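PDB 3VX6: E1 from Kluyveromyces marxianus, which is the N-terminal domain of an E1-like enzyme that activates Atg12 for conjugation to Atg5 and Atg8 for conjugation to phosphatidylethanolamine in autophagy. Local coordinates for residues 159-170 against 234-244; 100-109 against 139-147. All coordinates share one frame; numbering follows the deposited sequence.

Contact 1: 159-170 against 234-244; sequences VIASDSDISVSF and CFLRSDESSFE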
loop_
_atom_site.group_PDB
_atom_site.type_symbol
_atom_site.label_atom_id
_atom_site.label_comp_id
_atom_site.label_asym_id
_atom_site.label_seq_id
_atom_site.Cartn_x
_atom_site.Cartn_y
_atom_site.Cartn_z
ATOM N N VAL A 159 -11.482 -8.901 18.146
ATOM C CA VAL A 159 -11.288 -9.854 17.068
ATOM C C VAL A 159 -12.487 -9.789 16.135
ATOM O O VAL A 159 -13.594 -9.465 16.548
ATOM C CB VAL A 159 -11.158 -11.296 17.608
ATOM C CG1 VAL A 159 -10.753 -12.242 16.478
ATOM C CG2 VAL A 159 -10.137 -11.340 18.741
ATOM N N ILE A 160 -12.261 -10.067 14.864
ATOM C CA ILE A 160 -13.340 -10.054 13.903
ATOM C C ILE A 160 -13.497 -11.462 13.356
ATOM O O ILE A 160 -12.503 -12.143 13.058
ATOM C CB ILE A 160 -13.039 -9.121 12.735
ATOM C CG1 ILE A 160 -12.980 -7.680 13.215
ATOM C CG2 ILE A 160 -14.102 -9.271 11.670
ATOM C CD1 ILE A 160 -12.675 -6.711 12.099
ATOM N N ALA A 161 -14.747 -11.898 13.235
ATOM C CA ALA A 161 -15.049 -13.217 12.702
ATOM C C ALA A 161 -15.076 -13.092 11.188
ATOM O O ALA A 161 -15.915 -12.382 10.637
ATOM C CB ALA A 161 -16.401 -13.691 13.201
ATOM N N SER A 162 -14.141 -13.767 10.526
ATOM C CA SER A 162 -14.071 -13.739 9.070
ATOM C C SER A 162 -15.391 -14.268 8.504
ATOM O O SER A 162 -15.752 -13.969 7.367
ATOM C CB SER A 162 -12.919 -14.624 8.577
ATOM O OG SER A 162 -11.713 -14.368 9.280
ATOM N N ASP A 163 -16.107 -15.046 9.320
ATOM C CA ASP A 163 -17.380 -15.669 8.937
ATOM C C ASP A 163 -18.587 -14.765 9.092
ATOM O O ASP A 163 -19.655 -15.061 8.556
ATOM C CB ASP A 163 -17.629 -16.917 9.780
ATOM C CG ASP A 163 -16.354 -17.604 10.179
ATOM O OD1 ASP A 163 -15.634 -18.099 9.281
ATOM O OD2 ASP A 163 -16.067 -17.635 11.393
ATOM N N SER A 164 -18.430 -13.685 9.848
ATOM C CA SER A 164 -19.522 -12.749 10.076
ATOM C C SER A 164 -20.313 -12.495 8.798
ATOM O O SER A 164 -19.754 -12.501 7.704
ATOM C CB SER A 164 -18.973 -11.426 10.605
ATOM O OG SER A 164 -20.023 -10.507 10.844
ATOM N N ASP A 165 -21.619 -12.296 8.931
ATOM C CA ASP A 165 -22.436 -12.019 7.755
ATOM C C ASP A 165 -21.890 -10.749 7.134
ATOM O O ASP A 165 -21.819 -10.629 5.911
ATOM C CB ASP A 165 -23.908 -11.812 8.129
ATOM C CG ASP A 165 -24.712 -13.098 8.074
ATOM O OD1 ASP A 165 -24.562 -13.944 8.982
ATOM O OD2 ASP A 165 -25.492 -13.266 7.114
ATOM N N ILE A 166 -21.501 -9.809 7.998
ATOM C CA ILE A 166 -20.949 -8.529 7.569
ATOM C C ILE A 166 -19.517 -8.708 7.056
ATOM O O ILE A 166 -19.104 -8.024 6.123
ATOM C CB ILE A 166 -20.974 -7.493 8.731
ATOM C CG1 ILE A 166 -20.566 -6.111 8.213
ATOM C CG2 ILE A 166 -20.065 -7.937 9.859
ATOM C CD1 ILE A 166 -21.593 -5.484 7.298
ATOM N N SER A 167 -18.763 -9.626 7.659
ATOM C CA SER A 167 -17.394 -9.880 7.218
ATOM C C SER A 167 -17.460 -10.436 5.810
ATOM O O SER A 167 -16.816 -9.920 4.895
ATOM C CB SER A 167 -16.700 -10.902 8.118
ATOM O OG SER A 167 -16.350 -10.348 9.369
ATOM N N VAL A 168 -18.237 -11.506 5.655
ATOM C CA VAL A 168 -18.437 -12.168 4.368
ATOM C C VAL A 168 -18.927 -11.148 3.355
ATOM O O VAL A 168 -18.641 -11.245 2.170
ATOM C CB VAL A 168 -19.497 -13.291 4.481
ATOM C CG1 VAL A 168 -19.778 -13.887 3.110
ATOM C CG2 VAL A 168 -19.016 -14.364 5.449
ATOM N N SER A 169 -19.680 -10.172 3.844
ATOM C CA SER A 169 -20.224 -9.107 3.014
ATOM C C SER A 169 -19.077 -8.267 2.455
ATOM O O SER A 169 -19.147 -7.762 1.327
ATOM C CB SER A 169 -21.164 -8.238 3.857
ATOM O OG SER A 169 -21.602 -7.090 3.153
ATOM N N PHE A 170 -18.018 -8.129 3.248
ATOM C CA PHE A 170 -16.846 -7.355 2.839
ATOM C C PHE A 170 -15.931 -8.220 1.976
ATOM O O PHE A 170 -15.387 -7.761 0.969
ATOM C CB PHE A 170 -16.069 -6.857 4.068
ATOM C CG PHE A 170 -14.932 -5.926 3.737
ATOM C CD1 PHE A 170 -13.805 -5.869 4.552
ATOM C CD2 PHE A 170 -14.982 -5.114 2.613
ATOM C CE1 PHE A 170 -12.746 -5.021 4.252
ATOM C CE2 PHE A 170 -13.930 -4.266 2.306
ATOM C CZ PHE A 170 -12.809 -4.220 3.127
ATOM N N CYS A 234 -11.811 -1.894 10.975
ATOM C CA CYS A 234 -11.842 -3.353 11.029
ATOM C C CYS A 234 -10.718 -3.885 10.148
ATOM O O CYS A 234 -10.663 -3.592 8.958
ATOM C CB CYS A 234 -13.180 -3.882 10.510
ATOM S SG CYS A 234 -14.584 -3.399 11.499
ATOM N N PHE A 235 -9.821 -4.662 10.732
ATOM C CA PHE A 235 -8.704 -5.221 9.987
ATOM C C PHE A 235 -8.960 -6.687 9.703
ATOM O O PHE A 235 -8.777 -7.539 10.567
ATOM C CB PHE A 235 -7.416 -5.033 10.785
ATOM C CG PHE A 235 -7.054 -3.586 11.002
ATOM C CD1 PHE A 235 -6.579 -2.807 9.948
ATOM C CD2 PHE A 235 -7.222 -2.988 12.250
ATOM C CE1 PHE A 235 -6.275 -1.454 10.135
ATOM C CE2 PHE A 235 -6.920 -1.633 12.445
ATOM C CZ PHE A 235 -6.448 -0.867 11.385
ATOM N N LEU A 236 -9.403 -6.979 8.490
ATOM C CA LEU A 236 -9.694 -8.355 8.127
ATOM C C LEU A 236 -8.490 -9.114 7.603
ATOM O O LEU A 236 -7.712 -8.612 6.791
ATOM C CB LEU A 236 -10.834 -8.410 7.110
ATOM C CG LEU A 236 -12.169 -7.977 7.711
ATOM C CD1 LEU A 236 -12.200 -6.460 7.831
ATOM C CD2 LEU A 236 -13.311 -8.463 6.839
ATOM N N ARG A 237 -8.352 -10.341 8.089
ATOM C CA ARG A 237 -7.263 -11.226 7.703
ATOM C C ARG A 237 -7.796 -12.642 7.471
ATOM O O ARG A 237 -8.627 -13.146 8.233
ATOM C CB ARG A 237 -6.189 -11.272 8.803
ATOM C CG ARG A 237 -5.204 -10.099 8.853
ATOM C CD ARG A 237 -5.652 -8.981 9.788
ATOM N NE ARG A 237 -4.591 -8.002 10.021
ATOM C CZ ARG A 237 -3.583 -8.166 10.874
ATOM N NH1 ARG A 237 -3.490 -9.277 11.591
ATOM N NH2 ARG A 237 -2.666 -7.220 11.011
ATOM N N SER A 238 -7.329 -13.292 6.418
ATOM C CA SER A 238 -7.768 -14.657 6.166
ATOM C C SER A 238 -7.049 -15.509 7.220
ATOM O O SER A 238 -7.346 -16.675 7.431
ATOM C CB SER A 238 -7.369 -15.075 4.747
ATOM O OG SER A 238 -5.986 -14.863 4.530
ATOM N N ASP A 239 -6.120 -14.853 7.900
ATOM C CA ASP A 239 -5.264 -15.420 8.934
ATOM C C ASP A 239 -5.916 -15.854 10.261
ATOM O O ASP A 239 -5.313 -16.616 11.019
ATOM C CB ASP A 239 -4.184 -14.382 9.249
ATOM C CG ASP A 239 -2.992 -14.971 9.951
ATOM O OD1 ASP A 239 -2.379 -14.267 10.788
ATOM O OD2 ASP A 239 -2.655 -16.136 9.652
ATOM N N GLU A 240 -7.128 -15.375 10.541
ATOM C CA GLU A 240 -7.812 -15.645 11.816
ATOM C C GLU A 240 -7.395 -14.490 12.720
ATOM O O GLU A 240 -7.897 -14.328 13.832
ATOM C CB GLU A 240 -7.349 -16.950 12.482
ATOM C CG GLU A 240 -7.644 -18.206 11.706
ATOM C CD GLU A 240 -9.096 -18.294 11.303
ATOM O OE1 GLU A 240 -9.957 -18.305 12.210
ATOM O OE2 GLU A 240 -9.368 -18.343 10.080
ATOM N N SER A 241 -6.453 -13.697 12.220
ATOM C CA SER A 241 -5.922 -12.549 12.942
ATOM C C SER A 241 -6.747 -11.279 12.748
ATOM O O SER A 241 -6.386 -10.228 13.283
ATOM C CB SER A 241 -4.488 -12.270 12.490
ATOM O OG SER A 241 -4.466 -11.822 11.145
ATOM N N SER A 242 -7.835 -11.363 11.981
ATOM C CA SER A 242 -8.690 -10.195 11.740
ATOM C C SER A 242 -9.217 -9.575 13.035
ATOM O O SER A 242 -9.766 -10.268 13.900
ATOM C CB SER A 242 -9.860 -10.559 10.820
ATOM O OG SER A 242 -10.043 -11.966 10.761
ATOM N N PHE A 243 -9.034 -8.263 13.168
ATOM C CA PHE A 243 -9.480 -7.540 14.354
ATOM C C PHE A 243 -9.969 -6.139 14.006
ATOM O O PHE A 243 -9.527 -5.545 13.030
ATOM C CB PHE A 243 -8.333 -7.402 15.351
ATOM C CG PHE A 243 -7.241 -6.461 14.895
ATOM C CD1 PHE A 243 -6.387 -6.813 13.851
ATOM C CD2 PHE A 243 -7.078 -5.216 15.505
ATOM C CE1 PHE A 243 -5.392 -5.939 13.424
ATOM C CE2 PHE A 243 -6.087 -4.335 15.086
ATOM C CZ PHE A 243 -5.241 -4.695 14.044
ATOM N N GLU A 244 -10.881 -5.612 14.812
ATOM C CA GLU A 244 -11.391 -4.264 14.599
ATOM C C GLU A 244 -10.701 -3.388 15.634
ATOM O O GLU A 244 -10.444 -3.831 16.752
ATOM C CB GLU A 244 -12.903 -4.211 14.820
ATOM C CG GLU A 244 -13.476 -2.807 14.717
ATOM C CD GLU A 244 -14.982 -2.762 14.931
ATOM O OE1 GLU A 244 -15.715 -3.411 14.155
ATOM O OE2 GLU A 244 -15.432 -2.067 15.872
#
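The ring of F170 meets L236 at its edge: CD1 of L236 lies in the ring plane, and F170 CD1 is 3.5 Å from L236 CD2. Within 234-244 the flat groups gather apart from this pair. The guanidinium of R237 has F243 CE1 over the centre of one face and S241 CB at its edge, while the F243 ring receives F235 CD2 over one face and R237 CZ at its edge. R237 also forms a salt bridge with D203. Between the segments, I160 fills the middle. Its CG1 lies anti to the carbonyl carbon (chi1 -66°), and the chain then runs extended to bring CD1 to 3.3 Å from C234 CB, with E244 CB also touching it. The backbone N of I160 donates to S242 O at 2.7 Å, a nearly straight bond (165°) that reaches the oxygen from above the carbonyl plane. S242 OG donates in turn to R237 O at 3.1 Å, in the carbonyl plane and on a lone pair, linking S242, just before strand 243-250, back to the first residue of the type I turn 237-240. An alanine in place of S242 would remove this donor, and R237 O would probably lose its side-chain mate, leaving the connection between the two strands held by one bond fewer. V159 and F243 form an antiparallel non-hydrogen-bonded pair with diverging side chains. Here the end of edge strand 151-159 and the following loop meet the turn end of hairpin 231-236/243-250, and helix 165-171 packs F170 onto V200 of strand 198-202 and I185 of strand 184-186.

Contact 2: 100-109 against 139-147; sequences FIKEKGQELL and WICMPSFQS
Helix-on-sheet packing joins helix 97-114 to strand 135-144 of a mixed beta-sheet, through C141 and P143 on the strand and F145 just beyond them. The two short axes approach to 7.8 Å and cross at -59°, and no hydrogen bond links the segments; apolar side chains make most of the contact. At one end C141 SG stands at the edge of the F100 ring, 5.4 Å from its centroid and in the ring plane, a sulfur-aromatic contact; K104 CD lies over the centre of one face of that ring. I101 has CG1 anti to its own backbone N (chi1 -154°), which carries CD1 to C141 CB at 3.6 Å. W262 of strand 260-262 touches both I101 and C141 and also meets the F100 ring.

In the middle, the proline ring of P143 packs against the helix, crossed at about a right angle by L108, whose CD1 comes to 3.3 Å from P143 CB; K104 CB touches P143 CG. Y124 of the adjacent strand 123-130 touches K104, L108 and P143. The closest CA atoms across the contact are those of G105 and P143, 5.5 Å apart. Beyond them the F145 ring lies against the next helical turn, L108 CB obliquely 3.4 Å from CE1 and L109 CB near CE2. Over one face of the same ring, offset toward its rim, sits G105 O, 3.5 Å from F145 CD1.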
loop_
_atom_site.group_PDB
_atom_site.type_symbol
_atom_site.label_atom_id
_atom_site.label_comp_id
_atom_site.label_asym_id
_atom_site.label_seq_id
_atom_site.Cartn_x
_atom_site.Cartn_y
_atom_site.Cartn_z
ATOM N N PHE A 100 10.432 12.025 -3.317
ATOM C CA PHE A 100 9.608 11.164 -4.146
ATOM C C PHE A 100 8.487 10.517 -3.371
ATOM O O PHE A 100 7.330 10.597 -3.758
ATOM C CB PHE A 100 10.477 10.087 -4.811
ATOM C CG PHE A 100 9.694 8.990 -5.466
ATOM C CD1 PHE A 100 9.203 7.922 -4.714
ATOM C CD2 PHE A 100 9.439 9.024 -6.836
ATOM C CE1 PHE A 100 8.469 6.900 -5.317
ATOM C CE2 PHE A 100 8.707 8.013 -7.446
ATOM C CZ PHE A 100 8.218 6.945 -6.686
ATOM N N ILE A 101 8.817 9.874 -2.268
ATOM C CA ILE A 101 7.780 9.210 -1.516
ATOM C C ILE A 101 6.868 10.246 -0.856
ATOM O O ILE A 101 5.683 9.992 -0.634
ATOM C CB ILE A 101 8.396 8.226 -0.496
ATOM C CG1 ILE A 101 7.394 7.113 -0.200
ATOM C CG2 ILE A 101 8.821 8.953 0.762
ATOM C CD1 ILE A 101 7.963 5.992 0.615
ATOM N N LYS A 102 7.413 11.427 -0.570
ATOM C CA LYS A 102 6.619 12.486 0.036
ATOM C C LYS A 102 5.489 12.896 -0.911
ATOM O O LYS A 102 4.336 13.049 -0.501
ATOM C CB LYS A 102 7.487 13.704 0.316
ATOM C CG LYS A 102 6.738 14.847 0.975
ATOM C CD LYS A 102 7.537 16.130 0.894
ATOM C CE LYS A 102 6.984 17.209 1.835
ATOM N NZ LYS A 102 7.653 18.535 1.626
ATOM N N GLU A 103 5.830 13.086 -2.183
ATOM C CA GLU A 103 4.848 13.489 -3.176
ATOM C C GLU A 103 3.824 12.405 -3.420
ATOM O O GLU A 103 2.627 12.675 -3.446
ATOM C CB GLU A 103 5.541 13.866 -4.489
ATOM C CG GLU A 103 6.192 15.240 -4.440
ATOM C CD GLU A 103 6.982 15.557 -5.691
ATOM O OE1 GLU A 103 6.419 15.452 -6.797
ATOM O OE2 GLU A 103 8.168 15.921 -5.568
ATOM N N LYS A 104 4.297 11.178 -3.611
ATOM C CA LYS A 104 3.399 10.060 -3.839
ATOM C C LYS A 104 2.460 10.014 -2.652
ATOM O O LYS A 104 1.284 9.681 -2.790
ATOM C CB LYS A 104 4.184 8.750 -3.967
ATOM C CG LYS A 104 4.589 8.401 -5.400
ATOM C CD LYS A 104 5.346 9.522 -6.067
ATOM C CE LYS A 104 4.615 10.029 -7.302
ATOM N NZ LYS A 104 5.172 11.338 -7.820
ATOM N N GLY A 105 2.987 10.393 -1.493
ATOM C CA GLY A 105 2.195 10.404 -0.279
ATOM C C GLY A 105 1.093 11.448 -0.262
ATOM O O GLY A 105 -0.009 11.173 0.209
ATOM N N GLN A 106 1.386 12.646 -0.759
ATOM C CA GLN A 106 0.403 13.721 -0.794
ATOM C C GLN A 106 -0.710 13.420 -1.780
ATOM O O GLN A 106 -1.843 13.876 -1.603
ATOM C CB GLN A 106 1.069 15.046 -1.179
ATOM C CG GLN A 106 2.066 15.533 -0.151
ATOM C CD GLN A 106 2.841 16.766 -0.604
ATOM O OE1 GLN A 106 3.394 16.799 -1.705
ATOM N NE2 GLN A 106 2.899 17.781 0.260
ATOM N N GLU A 107 -0.383 12.656 -2.818
ATOM C CA GLU A 107 -1.349 12.308 -3.847
ATOM C C GLU A 107 -2.344 11.301 -3.306
ATOM O O GLU A 107 -3.533 11.382 -3.579
ATOM C CB GLU A 107 -0.637 11.726 -5.068
ATOM C CG GLU A 107 0.414 12.640 -5.667
ATOM C CD GLU A 107 1.325 11.918 -6.660
ATOM O OE1 GLU A 107 2.254 12.576 -7.176
ATOM O OE2 GLU A 107 1.120 10.700 -6.920
ATOM N N LEU A 108 -1.854 10.336 -2.546
ATOM C CA LEU A 108 -2.737 9.340 -1.976
ATOM C C LEU A 108 -3.658 10.060 -0.995
ATOM O O LEU A 108 -4.852 9.771 -0.928
ATOM C CB LEU A 108 -1.918 8.245 -1.289
ATOM C CG LEU A 108 -1.006 7.476 -2.254
ATOM C CD1 LEU A 108 -0.011 6.666 -1.481
ATOM C CD2 LEU A 108 -1.825 6.594 -3.167
ATOM N N LEU A 109 -3.104 11.012 -0.252
ATOM C CA LEU A 109 -3.876 11.798 0.701
ATOM C C LEU A 109 -5.072 12.437 -0.005
ATOM O O LEU A 109 -6.224 12.264 0.400
ATOM C CB LEU A 109 -2.993 12.890 1.288
ATOM C CG LEU A 109 -3.697 14.039 2.000
ATOM C CD1 LEU A 109 -4.522 13.508 3.147
ATOM C CD2 LEU A 109 -2.656 15.021 2.502
ATOM N N TRP A 139 13.902 -0.390 -6.012
ATOM C CA TRP A 139 13.446 -0.013 -4.701
ATOM C C TRP A 139 11.945 0.170 -4.740
ATOM O O TRP A 139 11.423 0.989 -5.503
ATOM C CB TRP A 139 14.109 1.287 -4.289
ATOM C CG TRP A 139 14.241 1.423 -2.825
ATOM C CD1 TRP A 139 13.640 0.655 -1.870
ATOM C CD2 TRP A 139 15.045 2.375 -2.129
ATOM N NE1 TRP A 139 14.026 1.069 -0.623
ATOM C CE2 TRP A 139 14.890 2.124 -0.752
ATOM C CE3 TRP A 139 15.885 3.419 -2.537
ATOM C CZ2 TRP A 139 15.543 2.878 0.224
ATOM C CZ3 TRP A 139 16.534 4.168 -1.566
ATOM C CH2 TRP A 139 16.358 3.892 -0.201
ATOM N N ILE A 140 11.244 -0.601 -3.919
ATOM C CA ILE A 140 9.801 -0.501 -3.877
ATOM C C ILE A 140 9.389 0.186 -2.595
ATOM O O ILE A 140 10.079 0.089 -1.574
ATOM C CB ILE A 140 9.140 -1.885 -3.938
ATOM C CG1 ILE A 140 9.598 -2.619 -5.199
ATOM C CG2 ILE A 140 7.627 -1.736 -3.936
ATOM C CD1 ILE A 140 9.002 -4.008 -5.373
ATOM N N CYS A 141 8.276 0.910 -2.667
ATOM C CA CYS A 141 7.731 1.602 -1.512
ATOM C C CYS A 141 6.221 1.607 -1.642
ATOM O O CYS A 141 5.676 1.632 -2.741
ATOM C CB CYS A 141 8.236 3.046 -1.426
ATOM S SG CYS A 141 7.393 4.246 -2.495
ATOM N N MET A 142 5.551 1.527 -0.507
ATOM C CA MET A 142 4.102 1.589 -0.475
ATOM C C MET A 142 3.929 2.771 0.468
ATOM O O MET A 142 4.027 2.618 1.681
ATOM C CB MET A 142 3.524 0.312 0.125
ATOM C CG MET A 142 2.018 0.256 0.065
ATOM S SD MET A 142 1.439 -1.279 0.717
ATOM C CE MET A 142 1.249 -2.279 -0.755
ATOM N N PRO A 143 3.700 3.973 -0.085
ATOM C CA PRO A 143 3.540 5.174 0.722
ATOM C C PRO A 143 2.618 5.053 1.904
ATOM O O PRO A 143 1.474 4.612 1.802
ATOM C CB PRO A 143 3.075 6.210 -0.289
ATOM C CG PRO A 143 3.746 5.778 -1.506
ATOM C CD PRO A 143 3.447 4.298 -1.491
ATOM N N SER A 144 3.181 5.446 3.034
ATOM C CA SER A 144 2.524 5.449 4.323
ATOM C C SER A 144 2.700 6.881 4.823
ATOM O O SER A 144 3.779 7.274 5.263
ATOM C CB SER A 144 3.220 4.461 5.258
ATOM O OG SER A 144 2.844 4.706 6.600
ATOM N N PHE A 145 1.640 7.670 4.731
ATOM C CA PHE A 145 1.713 9.052 5.165
ATOM C C PHE A 145 0.944 9.298 6.442
ATOM O O PHE A 145 0.098 8.500 6.847
ATOM C CB PHE A 145 1.171 9.966 4.083
ATOM C CG PHE A 145 -0.173 9.554 3.578
ATOM C CD1 PHE A 145 -0.288 8.612 2.558
ATOM C CD2 PHE A 145 -1.330 10.105 4.123
ATOM C CE1 PHE A 145 -1.540 8.232 2.088
ATOM C CE2 PHE A 145 -2.577 9.733 3.662
ATOM C CZ PHE A 145 -2.689 8.797 2.644
ATOM N N GLN A 146 1.247 10.433 7.056
ATOM C CA GLN A 146 0.628 10.855 8.299
ATOM C C GLN A 146 1.036 12.295 8.573
ATOM O O GLN A 146 1.949 12.824 7.943
ATOM C CB GLN A 146 1.126 9.989 9.441
ATOM C CG GLN A 146 2.615 10.111 9.662
ATOM C CD GLN A 146 3.032 9.560 10.993
ATOM O OE1 GLN A 146 3.017 8.350 11.213
ATOM N NE2 GLN A 146 3.399 10.448 11.904
ATOM N N SER A 147 0.358 12.932 9.518
ATOM C CA SER A 147 0.700 14.295 9.884
ATOM C C SER A 147 2.060 14.247 10.584
ATOM O O SER A 147 2.351 13.314 11.333
ATOM C CB SER A 147 -0.360 14.863 10.830
ATOM O OG SER A 147 0.045 16.117 11.354
#

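The two contacts come in series along the chain: contact 2 closes at residue 147, before contact 1 opens at 159. Their centres are 27 Å apart and their nearest atoms about 12 Å, so they do not touch. Each belongs to a different mixed sheet, contact 2 to the one containing strand 135-144, near the centre of the chain, and contact 1 to the one containing strands 151-159, 231-236 and 243-250, farther out. Helix 215-225, whose V221 touches F145, leads by a short connection into strand 231-236. The contacts thus pack two separate sheets of the N-terminal region, joined along the chain by strand 151-159, which follows 139-147 and leads into 159-170.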